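Local coordinates for protein choline kinase (Cryptosporidium parvum, PDB 3MES) that probably transfers a phosphate group from ATP to choline and to ethanolamine, and binds ADP and magnesium, at residues Y301-I306 with V362-S367; I197-I202 with E237-G242; V336-T341 with H354-A359. All coordinates share one frame; numbering follows the deposited sequence.

Contact 1: Y301-I306 with V362-S367. With MG (magnesium ion), chain M; DME (decamethonium ion), chain K.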
loop_
_atom_site.group_PDB
_atom_site.type_symbol
_atom_site.label_atom_id
_atom_site.label_comp_id
_atom_site.label_asym_id
_atom_site.label_seq_id
_atom_site.Cartn_x
_atom_site.Cartn_y
_atom_site.Cartn_z
ATOM N N TYR B 301 -1.884 11.155 13.942
ATOM C CA TYR B 301 -0.833 10.496 13.183
ATOM C C TYR B 301 0.237 11.505 12.769
ATOM O O TYR B 301 1.437 11.241 12.897
ATOM C CB TYR B 301 -1.409 9.792 11.952
ATOM C CG TYR B 301 -0.352 9.392 10.949
ATOM C CD1 TYR B 301 0.466 8.288 11.174
ATOM C CD2 TYR B 301 -0.166 10.121 9.783
ATOM C CE1 TYR B 301 1.440 7.927 10.262
ATOM C CE2 TYR B 301 0.801 9.765 8.868
ATOM C CZ TYR B 301 1.602 8.672 9.111
ATOM O OH TYR B 301 2.565 8.325 8.195
ATOM N N PHE B 302 -0.195 12.663 12.277
ATOM C CA PHE B 302 0.747 13.709 11.898
ATOM C C PHE B 302 1.643 14.083 13.074
ATOM O O PHE B 302 2.835 14.327 12.901
ATOM C CB PHE B 302 0.022 14.955 11.370
ATOM C CG PHE B 302 -0.560 14.787 9.994
ATOM C CD1 PHE B 302 -0.141 13.759 9.169
ATOM C CD2 PHE B 302 -1.508 15.675 9.516
ATOM C CE1 PHE B 302 -0.670 13.606 7.900
ATOM C CE2 PHE B 302 -2.039 15.532 8.246
ATOM C CZ PHE B 302 -1.620 14.498 7.436
ATOM N N CYS B 303 1.068 14.118 14.273
ATOM C CA CYS B 303 1.813 14.521 15.465
ATOM C C CYS B 303 2.909 13.533 15.856
ATOM O O CYS B 303 3.947 13.927 16.391
ATOM C CB CYS B 303 0.869 14.730 16.649
ATOM S SG CYS B 303 -0.029 16.296 16.638
ATOM N N GLU B 304 2.672 12.249 15.607
ATOM C CA GLU B 304 3.634 11.217 15.982
ATOM C C GLU B 304 4.925 11.357 15.187
ATOM O O GLU B 304 5.938 10.737 15.514
ATOM C CB GLU B 304 3.035 9.822 15.797
ATOM C CG GLU B 304 2.003 9.455 16.848
ATOM C CD GLU B 304 2.611 9.313 18.231
ATOM O OE1 GLU B 304 3.857 9.306 18.335
ATOM O OE2 GLU B 304 1.845 9.207 19.211
ATOM N N TYR B 305 4.887 12.171 14.141
ATOM C CA TYR B 305 6.092 12.482 13.387
ATOM C C TYR B 305 7.129 13.095 14.320
ATOM O O TYR B 305 8.332 13.012 14.070
ATOM C CB TYR B 305 5.780 13.449 12.241
ATOM C CG TYR B 305 5.296 12.771 10.977
ATOM C CD1 TYR B 305 6.078 12.759 9.830
ATOM C CD2 TYR B 305 4.062 12.139 10.935
ATOM C CE1 TYR B 305 5.643 12.140 8.675
ATOM C CE2 TYR B 305 3.618 11.518 9.784
ATOM C CZ TYR B 305 4.411 11.521 8.658
ATOM O OH TYR B 305 3.972 10.899 7.511
ATOM N N ILE B 306 6.649 13.692 15.405
ATOM C CA ILE B 306 7.497 14.441 16.328
ATOM C C ILE B 306 8.086 13.586 17.449
ATOM O O ILE B 306 9.137 13.915 17.998
ATOM C CB ILE B 306 6.713 15.601 16.971
ATOM C CG1 ILE B 306 6.212 16.571 15.896
ATOM C CG2 ILE B 306 7.573 16.318 18.002
ATOM C CD1 ILE B 306 5.155 17.548 16.392
ATOM N N VAL B 362 -6.282 21.947 13.078
ATOM C CA VAL B 362 -6.951 22.286 14.328
ATOM C C VAL B 362 -6.940 21.109 15.299
ATOM O O VAL B 362 -6.690 21.277 16.489
ATOM C CB VAL B 362 -8.409 22.722 14.080
ATOM C CG1 VAL B 362 -9.221 22.623 15.364
ATOM C CG2 VAL B 362 -8.451 24.133 13.508
ATOM N N PHE B 363 -7.210 19.915 14.780
ATOM C CA PHE B 363 -7.288 18.718 15.609
ATOM C C PHE B 363 -5.948 18.311 16.216
ATOM O O PHE B 363 -5.889 17.380 17.019
ATOM C CB PHE B 363 -7.874 17.552 14.809
ATOM C CG PHE B 363 -9.352 17.668 14.564
ATOM C CD1 PHE B 363 -10.260 17.226 15.514
ATOM C CD2 PHE B 363 -9.832 18.216 13.386
ATOM C CE1 PHE B 363 -11.622 17.332 15.293
ATOM C CE2 PHE B 363 -11.193 18.322 13.160
ATOM C CZ PHE B 363 -12.089 17.880 14.113
ATOM N N THR B 364 -4.872 18.998 15.834
ATOM C CA THR B 364 -3.551 18.685 16.373
ATOM C C THR B 364 -3.493 18.991 17.866
ATOM O O THR B 364 -2.761 18.340 18.619
ATOM C CB THR B 364 -2.424 19.467 15.655
ATOM O OG1 THR B 364 -2.657 20.876 15.776
ATOM C CG2 THR B 364 -2.357 19.091 14.183
ATOM N N LEU B 365 -4.264 19.989 18.287
ATOM C CA LEU B 365 -4.299 20.386 19.685
ATOM C C LEU B 365 -5.005 19.324 20.522
ATOM O O LEU B 365 -4.650 19.091 21.678
ATOM C CB LEU B 365 -4.992 21.743 19.843
ATOM C CG LEU B 365 -4.460 22.903 18.990
ATOM C CD1 LEU B 365 -5.317 24.140 19.183
ATOM C CD2 LEU B 365 -3.000 23.209 19.307
ATOM N N ILE B 366 -6.005 18.677 19.931
ATOM C CA ILE B 366 -6.714 17.603 20.614
ATOM C C ILE B 366 -5.741 16.491 20.999
ATOM O O ILE B 366 -5.838 15.916 22.082
ATOM C CB ILE B 366 -7.846 17.025 19.743
ATOM C CG1 ILE B 366 -8.878 18.109 19.426
ATOM C CG2 ILE B 366 -8.516 15.852 20.443
ATOM C CD1 ILE B 366 -9.662 18.589 20.629
ATOM N N SER B 367 -4.792 16.213 20.109
ATOM C CA SER B 367 -3.801 15.162 20.319
ATOM C C SER B 367 -2.832 15.492 21.455
ATOM O O SER B 367 -2.590 14.662 22.333
ATOM C CB SER B 367 -3.026 14.903 19.024
ATOM O OG SER B 367 -2.003 13.941 19.219
HETATM MG MG MG M . 5.856 8.905 16.967
HETATM N N1 DME K . 9.428 0.559 23.031
HETATM C C2 DME K . 9.106 0.708 24.460
HETATM C C3 DME K . 7.681 1.246 24.619
HETATM C C4 DME K . 7.448 1.775 26.039
HETATM C C5 DME K . 6.005 2.258 26.230
HETATM C C6 DME K . 5.731 3.536 25.427
HETATM C C7 DME K . 5.421 4.720 26.350
HETATM C C8 DME K . 4.030 5.293 26.068
HETATM C C9 DME K . 4.089 6.456 25.075
HETATM C C10 DME K . 2.931 6.377 24.076
HETATM C C11 DME K . 2.453 7.775 23.680
HETATM N N12 DME K . 1.283 7.676 22.792
HETATM C C13 DME K . 10.839 0.909 22.799
HETATM C C14 DME K . 9.195 -0.837 22.626
HETATM C C15 DME K . 8.569 1.455 22.238
HETATM C C16 DME K . 1.618 6.877 21.604
HETATM C C17 DME K . 0.178 7.032 23.517
HETATM C C18 DME K . 0.888 9.029 22.365
#
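Cys-303, in the last part of helix 294-303, lays its thiol against the first turn of helix 364-376, between Thr-364 and Ser-367. Its SG stands anti to the carbonyl carbon (chi1 -79°), which carries the sulfur out to the second segment. There SG lies 3.9 Å from Thr-364 O and 4.1 Å from Thr-364 CB. Ser-367 approaches from one turn further along, its OG 3.9 Å from Cys-303 CB. These are van der Waals distances, and the hydroxyls look elsewhere for polar partners. Thr-364 OG1 bonds back to Glu-361 O, while Ser-367 OG is hydrogen-bonded to Asn-300 OD1 and Arg-398 NH2. Both hydroxyls beside the sulfur are thus engaged away from it.

Cys-303 opens a type I turn to Ile-306, with Ile-306 N hydrogen-bonded to Cys-303 O. This turn presents Glu-304 to the magnesium ion by two routes at once: its backbone O binds at 2.3 Å and its side-chain OE1 at 2.5 Å. A bend at chi2 (-67°) folds the carboxylate back so that OE1 reaches the ion already held by the backbone O. Glu-271 and the carbonyl of Tyr-307 complete the protein ligands, and Tyr-309 OH hydrogen-bonds Glu-304 OE1. The other carboxylate oxygen, OE2, faces the trimethylammonium end of the decamethonium ion, 3.3 Å from its methyl C18. One carboxylate thus bridges two cations, metal on one oxygen and quaternary ammonium on the other, an arrangement consistent with electrostatic recognition of a choline-like headgroup beside a turn whose first residue packs through its sulfur on helix 364-376.

Contact 2: I197-I202 with E237-G242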
loop_
_atom_site.group_PDB
_atom_site.type_symbol
_atom_site.label_atom_id
_atom_site.label_comp_id
_atom_site.label_asym_id
_atom_site.label_seq_id
_atom_site.Cartn_x
_atom_site.Cartn_y
_atom_site.Cartn_z
ATOM N N ILE B 197 -15.519 10.735 20.290
ATOM C CA ILE B 197 -15.029 10.483 21.636
ATOM C C ILE B 197 -14.057 11.556 22.121
ATOM O O ILE B 197 -13.717 11.605 23.303
ATOM C CB ILE B 197 -14.336 9.110 21.710
ATOM C CG1 ILE B 197 -14.174 8.664 23.164
ATOM C CG2 ILE B 197 -12.997 9.150 20.979
ATOM C CD1 ILE B 197 -13.706 7.239 23.311
ATOM N N LEU B 198 -13.624 12.419 21.208
ATOM C CA LEU B 198 -12.526 13.341 21.490
ATOM C C LEU B 198 -12.710 14.167 22.761
ATOM O O LEU B 198 -11.772 14.326 23.541
ATOM C CB LEU B 198 -12.242 14.251 20.288
ATOM C CG LEU B 198 -13.256 15.329 19.906
ATOM C CD1 LEU B 198 -12.628 16.296 18.918
ATOM C CD2 LEU B 198 -14.526 14.718 19.336
ATOM N N PHE B 199 -13.915 14.688 22.972
ATOM C CA PHE B 199 -14.186 15.509 24.148
ATOM C C PHE B 199 -14.418 14.670 25.402
ATOM O O PHE B 199 -13.802 14.912 26.439
ATOM C CB PHE B 199 -15.365 16.443 23.896
ATOM C CG PHE B 199 -15.160 17.364 22.729
ATOM C CD1 PHE B 199 -14.132 18.291 22.738
ATOM C CD2 PHE B 199 -15.992 17.304 21.625
ATOM C CE1 PHE B 199 -13.937 19.142 21.667
ATOM C CE2 PHE B 199 -15.803 18.155 20.551
ATOM C CZ PHE B 199 -14.774 19.074 20.572
ATOM N N LYS B 200 -15.309 13.691 25.307
ATOM C CA LYS B 200 -15.576 12.798 26.428
ATOM C C LYS B 200 -14.272 12.273 27.011
ATOM O O LYS B 200 -14.035 12.360 28.217
ATOM C CB LYS B 200 -16.441 11.620 25.980
ATOM C CG LYS B 200 -17.740 12.017 25.309
ATOM C CD LYS B 200 -18.512 10.789 24.861
ATOM C CE LYS B 200 -19.697 11.170 23.991
ATOM N NZ LYS B 200 -20.471 9.972 23.565
ATOM N N ARG B 201 -13.431 11.724 26.144
ATOM C CA ARG B 201 -12.164 11.138 26.565
ATOM C C ARG B 201 -11.288 12.159 27.283
ATOM O O ARG B 201 -10.682 11.851 28.310
ATOM C CB ARG B 201 -11.430 10.543 25.361
ATOM C CG ARG B 201 -10.053 9.985 25.668
ATOM C CD ARG B 201 -9.588 9.058 24.559
ATOM N NE ARG B 201 -10.357 7.817 24.539
ATOM C CZ ARG B 201 -10.289 6.907 23.572
ATOM N NH1 ARG B 201 -9.491 7.094 22.531
ATOM N NH2 ARG B 201 -11.027 5.809 23.645
ATOM N N ILE B 202 -11.227 13.375 26.746
ATOM C CA ILE B 202 -10.446 14.437 27.369
ATOM C C ILE B 202 -10.959 14.758 28.769
ATOM O O ILE B 202 -10.179 14.858 29.715
ATOM C CB ILE B 202 -10.434 15.724 26.521
ATOM C CG1 ILE B 202 -9.493 15.562 25.326
ATOM C CG2 ILE B 202 -10.008 16.910 27.369
ATOM C CD1 ILE B 202 -9.406 16.787 24.436
ATOM N N GLU B 237 -15.397 25.066 21.763
ATOM C CA GLU B 237 -15.600 26.233 20.910
ATOM C C GLU B 237 -14.517 26.305 19.838
ATOM O O GLU B 237 -14.784 26.666 18.693
ATOM C CB GLU B 237 -15.601 27.523 21.737
ATOM C CG GLU B 237 -16.809 27.689 22.650
ATOM C CD GLU B 237 -16.804 26.714 23.815
ATOM O OE1 GLU B 237 -15.903 25.849 23.867
ATOM O OE2 GLU B 237 -17.703 26.813 24.680
ATOM N N LEU B 238 -13.294 25.950 20.221
ATOM C CA LEU B 238 -12.156 26.009 19.311
ATOM C C LEU B 238 -12.284 25.020 18.151
ATOM O O LEU B 238 -12.062 25.380 16.994
ATOM C CB LEU B 238 -10.854 25.764 20.076
ATOM C CG LEU B 238 -9.561 25.795 19.263
ATOM C CD1 LEU B 238 -8.357 25.932 20.182
ATOM C CD2 LEU B 238 -9.443 24.553 18.392
ATOM N N ILE B 239 -12.642 23.779 18.462
ATOM C CA ILE B 239 -12.794 22.746 17.441
ATOM C C ILE B 239 -14.078 22.909 16.630
ATOM O O ILE B 239 -14.116 22.582 15.446
ATOM C CB ILE B 239 -12.771 21.332 18.056
ATOM C CG1 ILE B 239 -11.330 20.876 18.304
ATOM C CG2 ILE B 239 -13.470 20.346 17.135
ATOM C CD1 ILE B 239 -10.556 21.764 19.248
ATOM N N MET B 240 -15.129 23.411 17.273
ATOM C CA MET B 240 -16.426 23.572 16.618
ATOM C C MET B 240 -16.659 24.981 16.072
ATOM O O MET B 240 -17.766 25.314 15.653
ATOM C CB MET B 240 -17.560 23.186 17.568
ATOM C CG MET B 240 -18.251 21.879 17.221
ATOM S SD MET B 240 -17.169 20.437 17.203
ATOM C CE MET B 240 -18.265 19.233 16.463
ATOM N N GLY B 241 -15.615 25.802 16.080
ATOM C CA GLY B 241 -15.698 27.149 15.523
ATOM C C GLY B 241 -16.673 28.079 16.224
ATOM O O GLY B 241 -17.621 28.566 15.610
ATOM N N GLY B 242 -16.438 28.326 17.511
ATOM C CA GLY B 242 -17.233 29.285 18.278
ATOM C C GLY B 242 -18.467 28.697 18.939
ATOM O O GLY B 242 -19.152 29.366 19.712
#
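In the helical lobe, the first turn of helix 198-214 packs against the C-terminal end of the short helix 235-239 through Phe-199, Ile-239 and Met-240. Phe-199 spans the gap between backbones whose nearest CA atoms, those of Phe-199 and Ile-239, are 10.0 Å apart. The ring reaches out and offers its rim to the other helix. Its CZ touches Ile-239 CG2 at 3.9 Å, close to the plane of the ring, and CB of the same isoleucine lies equally near. Ile-239 turns this methyl to the ring because CG2 is the branch anti to its backbone N; the two side chains run past one another in opposite directions. A little round the rim, Met-240 SD is 4.3 Å from Phe-199 CE2 and 5.4 Å from the ring centroid, lying 80° off the ring normal. It is a Met-aromatic contact made at the edge. The sulfur gets there by a first torsion of -108°, away from a staggered position, followed by a bend at chi2.

One face of the Phe-199 ring is taken by its sequence neighbour, Leu-198, whose CG sits 3.7 Å above the ring centre. Leu-198 and Met-240 both also reach Phe-293 of strand 290-293. Helix 235-239 ends here: Met-240 leaves helical geometry, Gly-241 takes positive phi, and Gly-242 N is hydrogen-bonded to Glu-237 O. The contact lies away from the nucleotide and metal sites. Apolar packing of a long helix on a short one further along the chain is part of the mainly alpha-helical C-terminal lobe of the kinase-like fold found in choline kinases.

Contact 3: V336-T341 with H354-A359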
loop_
_atom_site.group_PDB
_atom_site.type_symbol
_atom_site.label_atom_id
_atom_site.label_comp_id
_atom_site.label_asym_id
_atom_site.label_seq_id
_atom_site.Cartn_x
_atom_site.Cartn_y
_atom_site.Cartn_z
ATOM N N VAL B 336 -4.782 10.982 -0.815
ATOM C CA VAL B 336 -4.889 9.530 -0.877
ATOM C C VAL B 336 -6.000 9.041 0.044
ATOM O O VAL B 336 -6.760 8.138 -0.305
ATOM C CB VAL B 336 -3.565 8.848 -0.483
ATOM C CG1 VAL B 336 -3.733 7.335 -0.463
ATOM C CG2 VAL B 336 -2.453 9.257 -1.436
ATOM N N TYR B 337 -6.084 9.646 1.224
ATOM C CA TYR B 337 -7.123 9.320 2.193
ATOM C C TYR B 337 -8.505 9.459 1.564
ATOM O O TYR B 337 -9.300 8.515 1.563
ATOM C CB TYR B 337 -7.007 10.229 3.424
ATOM C CG TYR B 337 -8.155 10.097 4.405
ATOM C CD1 TYR B 337 -8.133 9.130 5.405
ATOM C CD2 TYR B 337 -9.258 10.936 4.330
ATOM C CE1 TYR B 337 -9.177 9.004 6.299
ATOM C CE2 TYR B 337 -10.308 10.817 5.219
ATOM C CZ TYR B 337 -10.263 9.849 6.204
ATOM O OH TYR B 337 -11.307 9.726 7.095
ATOM N N LEU B 338 -8.782 10.642 1.020
ATOM C CA LEU B 338 -10.082 10.935 0.425
ATOM C C LEU B 338 -10.367 10.068 -0.795
ATOM O O LEU B 338 -11.505 9.656 -1.020
ATOM C CB LEU B 338 -10.179 12.416 0.053
ATOM C CG LEU B 338 -10.239 13.380 1.238
ATOM C CD1 LEU B 338 -10.128 14.825 0.770
ATOM C CD2 LEU B 338 -11.521 13.160 2.026
ATOM N N SER B 339 -9.334 9.802 -1.588
ATOM C CA SER B 339 -9.478 8.914 -2.727
ATOM C C SER B 339 -9.984 7.563 -2.241
ATOM O O SER B 339 -10.765 6.901 -2.919
ATOM C CB SER B 339 -8.148 8.753 -3.466
ATOM O OG SER B 339 -7.713 9.990 -4.006
ATOM N N GLN B 340 -9.539 7.172 -1.051
ATOM C CA GLN B 340 -9.918 5.893 -0.464
ATOM C C GLN B 340 -11.324 5.942 0.131
ATOM O O GLN B 340 -12.150 5.073 -0.151
ATOM C CB GLN B 340 -8.896 5.472 0.597
ATOM C CG GLN B 340 -9.315 4.279 1.451
ATOM C CD GLN B 340 -9.316 2.970 0.687
ATOM O OE1 GLN B 340 -10.260 2.662 -0.041
ATOM N NE2 GLN B 340 -8.257 2.187 0.856
ATOM N N THR B 341 -11.601 6.961 0.943
ATOM C CA THR B 341 -12.906 7.065 1.600
ATOM C C THR B 341 -14.019 7.395 0.608
ATOM O O THR B 341 -15.138 6.890 0.729
ATOM C CB THR B 341 -12.911 8.108 2.742
ATOM O OG1 THR B 341 -12.700 9.421 2.206
ATOM C CG2 THR B 341 -11.830 7.796 3.765
ATOM N N HIS B 354 -7.244 21.268 -0.013
ATOM C CA HIS B 354 -6.779 22.521 0.565
ATOM C C HIS B 354 -7.534 22.852 1.848
ATOM O O HIS B 354 -6.932 23.217 2.852
ATOM C CB HIS B 354 -6.935 23.656 -0.449
ATOM C CG HIS B 354 -6.480 24.991 0.057
ATOM N ND1 HIS B 354 -7.325 25.868 0.706
ATOM C CD2 HIS B 354 -5.274 25.605 -0.008
ATOM C CE1 HIS B 354 -6.657 26.962 1.026
ATOM N NE2 HIS B 354 -5.409 26.829 0.605
ATOM N N ILE B 355 -8.855 22.724 1.809
ATOM C CA ILE B 355 -9.685 23.016 2.973
ATOM C C ILE B 355 -9.459 22.021 4.109
ATOM O O ILE B 355 -9.258 22.415 5.260
ATOM C CB ILE B 355 -11.179 23.029 2.611
ATOM C CG1 ILE B 355 -11.515 24.261 1.773
ATOM C CG2 ILE B 355 -12.030 23.007 3.870
ATOM C CD1 ILE B 355 -12.983 24.382 1.435
ATOM N N MET B 356 -9.496 20.733 3.784
ATOM C CA MET B 356 -9.376 19.693 4.799
ATOM C C MET B 356 -8.005 19.707 5.462
ATOM O O MET B 356 -7.882 19.454 6.660
ATOM C CB MET B 356 -9.664 18.310 4.209
ATOM C CG MET B 356 -9.512 17.181 5.212
ATOM S SD MET B 356 -10.101 15.593 4.601
ATOM C CE MET B 356 -9.796 14.550 6.026
ATOM N N THR B 357 -6.975 20.002 4.680
ATOM C CA THR B 357 -5.620 20.036 5.211
ATOM C C THR B 357 -5.487 21.058 6.338
ATOM O O THR B 357 -4.895 20.774 7.377
ATOM C CB THR B 357 -4.591 20.346 4.116
ATOM O OG1 THR B 357 -4.696 19.368 3.075
ATOM C CG2 THR B 357 -3.184 20.316 4.691
ATOM N N LYS B 358 -6.043 22.247 6.131
ATOM C CA LYS B 358 -5.950 23.302 7.134
ATOM C C LYS B 358 -6.899 23.038 8.301
ATOM O O LYS B 358 -6.616 23.406 9.440
ATOM C CB LYS B 358 -6.206 24.677 6.505
ATOM C CG LYS B 358 -7.607 24.862 5.951
ATOM C CD LYS B 358 -7.627 25.852 4.786
ATOM C CE LYS B 358 -7.273 27.261 5.233
ATOM N NZ LYS B 358 -7.541 28.257 4.154
ATOM N N ALA B 359 -8.022 22.390 8.011
ATOM C CA ALA B 359 -8.973 22.012 9.050
ATOM C C ALA B 359 -8.371 20.958 9.975
ATOM O O ALA B 359 -8.543 21.017 11.193
ATOM C CB ALA B 359 -10.268 21.501 8.431
#
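Met-356 makes the whole contact from the side of 354-359. Its chain is fully extended, with CG anti to the backbone N (chi1 178°) and the later torsions trans as well, so it reaches straight across to helix 327-342. The sulfur lies against the branched end of Leu-338, 3.8 Å from CD2 and 3.9 Å from CD1, the two side chains passing in opposite directions. One atom further out, the methyl CE comes 3.9 Å from Tyr-337 CE2, the two side chains crossing at about a right angle. Tyr-337 is held from other sides: Thr-341 CG2 sits 3.5 Å above its ring plane, toward the rim, and its OH is hydrogen-bonded to His-179 ND1.

The pairing joins consecutive helices of the C-terminal lobe, 327-342 and 351-362, and Ile-298 of helix 294-303 touches both Tyr-337 and Met-356. Elsewhere on the first helix, Val-336, Ser-339 and Gln-340 pack on His-166 of the second subunit, while next along the second segment Thr-357 rests on Ile-334 of the same partner helix.

How the contacts relate
All three contacts are buried, yet they differ in depth and chemistry. Contact 1 is the most central, about 11 Å from the chain centre to its own, and alone includes a metal and ligand residue; contacts 2 and 3, at about 17 and 18 Å, are apolar packing away from those sites. Contacts 1 and 2 touch directly: Ile-366 CD1 meets Ile-239 CD1 at 3.6 Å, and Phe-363 rests on Leu-198. Contact 3 shares no touch with either, but its helix 351-362 leads straight into helix 364-376 of contact 1. Methionine sulfur serves contacts 2 and 3, cysteine sulfur contact 1. Only contact 3 has the second subunit beside it.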